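Local structure of putative ATP-grasp superfamily protein (Archaeoglobus fulgidus, 3DF7) at residues G120-P125 against A216-E221. The protein is of unknown function but, as a putative member of the ATP-grasp superfamily, probably binds ATP and metal ions. Numbering follows the deposited sequence.
Sequences GEVQVP and AVRAVE
Arg218 reaches from helix 206-220 to the loop at Glu121 and Val122, and its aliphatic shaft does most of the touching. CB, its first atom, lies 4.4 Å from CG2 of Val122, a loose apolar approach. CG is anti to the backbone N (chi1 -162°), which sets the chain out from the helix toward the loop, and it comes within 3.6 Å of the carbonyl O of Glu121. CD goes closer still, 3.1 Å from that O, and also passes 4.3 Å from CB of Val122. This carbon-to-oxygen approach is short but is not a hydrogen bond; it may gain a little from the positive charge spreading onto CD from the guanidinium. At chi3 (-50°) the chain bends, and the guanidinium presents an edge to the Glu121 carbonyl, with O near its plane but 4.5 Å from NE. Its polar contacts run instead to the preceding turn of its own helix: NE forms a salt bridge with OE1 of Glu215 and NH2 one with OE2 of Glu214, two carboxylates that would hold the charge over the helix surface.

In the ATP-grasp fold this helix packs on the large antiparallel sheet, where Ala216 meets strands 228-236 and 168-176. The loop 120-125, between helix 111-118 and the small sheet entered at strand 127-128, passes beside strand 240-246, to which Gln123 is joined by backbone hydrogen bonding at Val242. Nearer the sheet than the Arg218 guanidinium, Val122 directs CG1 to CB of Ala219 at 4.2 Å, and both residues also touch Val242, giving a buried apolar junction of loop, helix and edge strand. Gln123 turns its amide away from the helix; NE2 donates to O of Val124 at 3.1 Å, with a bent N-H...O angle of 139°, from above the carbonyl plane.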
loop_
_atom_site.group_PDB
_atom_site.type_symbol
_atom_site.label_atom_id
_atom_site.label_comp_id
_atom_site.label_asym_id
_atom_site.label_seq_id
_atom_site.Cartn_x
_atom_site.Cartn_y
_atom_site.Cartn_z
ATOM N N GLY A 120 21.923 3.606 6.237
ATOM C CA GLY A 120 23.078 4.318 5.715
ATOM C C GLY A 120 22.850 4.954 4.358
ATOM O O GLY A 120 23.767 5.539 3.776
ATOM N N GLU A 121 21.620 4.876 3.865
ATOM C CA GLU A 121 21.294 5.405 2.546
ATOM C C GLU A 121 20.244 6.511 2.517
ATOM O O GLU A 121 20.166 7.269 1.551
ATOM C CB GLU A 121 20.836 4.253 1.661
ATOM C CG GLU A 121 21.878 3.165 1.510
ATOM C CD GLU A 121 22.839 3.447 0.378
ATOM O OE1 GLU A 121 23.190 4.631 0.164
ATOM O OE2 GLU A 121 23.244 2.480 -0.298
ATOM N N VAL A 122 19.429 6.589 3.562
ATOM C CA VAL A 122 18.384 7.605 3.633
ATOM C C VAL A 122 18.026 7.853 5.095
ATOM O O VAL A 122 18.266 7.004 5.952
ATOM C CB VAL A 122 17.123 7.157 2.847
ATOM C CG1 VAL A 122 16.493 5.949 3.519
ATOM C CG2 VAL A 122 16.126 8.306 2.745
ATOM N N GLN A 123 17.464 9.019 5.385
ATOM C CA GLN A 123 17.114 9.341 6.758
ATOM C C GLN A 123 15.977 8.488 7.301
ATOM O O GLN A 123 14.891 8.453 6.723
ATOM C CB GLN A 123 16.729 10.814 6.878
ATOM C CG GLN A 123 16.467 11.246 8.309
ATOM C CD GLN A 123 17.718 11.201 9.162
ATOM O OE1 GLN A 123 18.707 11.879 8.867
ATOM N NE2 GLN A 123 17.687 10.398 10.223
ATOM N N VAL A 124 16.239 7.797 8.408
ATOM C CA VAL A 124 15.230 6.973 9.067
ATOM C C VAL A 124 15.289 7.280 10.561
ATOM O O VAL A 124 16.286 7.803 11.059
ATOM C CB VAL A 124 15.476 5.451 8.864
ATOM C CG1 VAL A 124 15.421 5.105 7.386
ATOM C CG2 VAL A 124 16.815 5.049 9.472
ATOM N N PRO A 125 14.214 6.977 11.295
ATOM C CA PRO A 125 14.243 7.259 12.731
ATOM C C PRO A 125 15.077 6.221 13.479
ATOM O O PRO A 125 15.290 5.112 12.981
ATOM C CB PRO A 125 12.767 7.213 13.119
ATOM C CG PRO A 125 12.203 6.200 12.180
ATOM C CD PRO A 125 12.883 6.513 10.863
ATOM N N ALA A 216 11.940 9.725 -0.853
ATOM C CA ALA A 216 11.187 8.495 -1.090
ATOM C C ALA A 216 11.889 7.716 -2.199
ATOM O O ALA A 216 12.051 6.500 -2.118
ATOM C CB ALA A 216 9.757 8.814 -1.510
ATOM N N VAL A 217 12.302 8.432 -3.238
ATOM C CA VAL A 217 12.999 7.816 -4.356
ATOM C C VAL A 217 14.314 7.227 -3.863
ATOM O O VAL A 217 14.661 6.101 -4.206
ATOM C CB VAL A 217 13.295 8.843 -5.474
ATOM C CG1 VAL A 217 14.209 8.226 -6.527
ATOM C CG2 VAL A 217 11.987 9.298 -6.120
ATOM N N ARG A 218 15.032 7.995 -3.048
ATOM C CA ARG A 218 16.312 7.545 -2.513
ATOM C C ARG A 218 16.134 6.234 -1.745
ATOM O O ARG A 218 16.983 5.345 -1.811
ATOM C CB ARG A 218 16.904 8.614 -1.586
ATOM C CG ARG A 218 18.406 8.445 -1.336
ATOM C CD ARG A 218 18.924 9.439 -0.295
ATOM N NE ARG A 218 18.504 10.810 -0.589
ATOM C CZ ARG A 218 18.899 11.520 -1.640
ATOM N NH1 ARG A 218 19.742 11.007 -2.530
ATOM N NH2 ARG A 218 18.438 12.749 -1.806
ATOM N N ALA A 219 15.020 6.119 -1.028
ATOM C CA ALA A 219 14.717 4.923 -0.248
ATOM C C ALA A 219 14.494 3.685 -1.109
ATOM O O ALA A 219 15.082 2.632 -0.856
ATOM C CB ALA A 219 13.485 5.170 0.629
ATOM N N VAL A 220 13.640 3.802 -2.123
ATOM C CA VAL A 220 13.351 2.653 -2.973
ATOM C C VAL A 220 14.541 2.209 -3.813
ATOM O O VAL A 220 14.668 1.036 -4.138
ATOM C CB VAL A 220 12.131 2.906 -3.902
ATOM C CG1 VAL A 220 10.872 3.127 -3.054
ATOM C CG2 VAL A 220 12.384 4.094 -4.801
ATOM N N GLU A 221 15.427 3.135 -4.155
ATOM C CA GLU A 221 16.584 2.757 -4.953
ATOM C C GLU A 221 17.538 1.874 -4.145
ATOM O O GLU A 221 18.441 1.253 -4.705
ATOM C CB GLU A 221 17.282 4.011 -5.491
ATOM C CG GLU A 221 16.322 4.866 -6.320
ATOM C CD GLU A 221 17.009 5.800 -7.289
ATOM O OE1 GLU A 221 17.801 6.652 -6.840
ATOM O OE2 GLU A 221 16.748 5.684 -8.507
#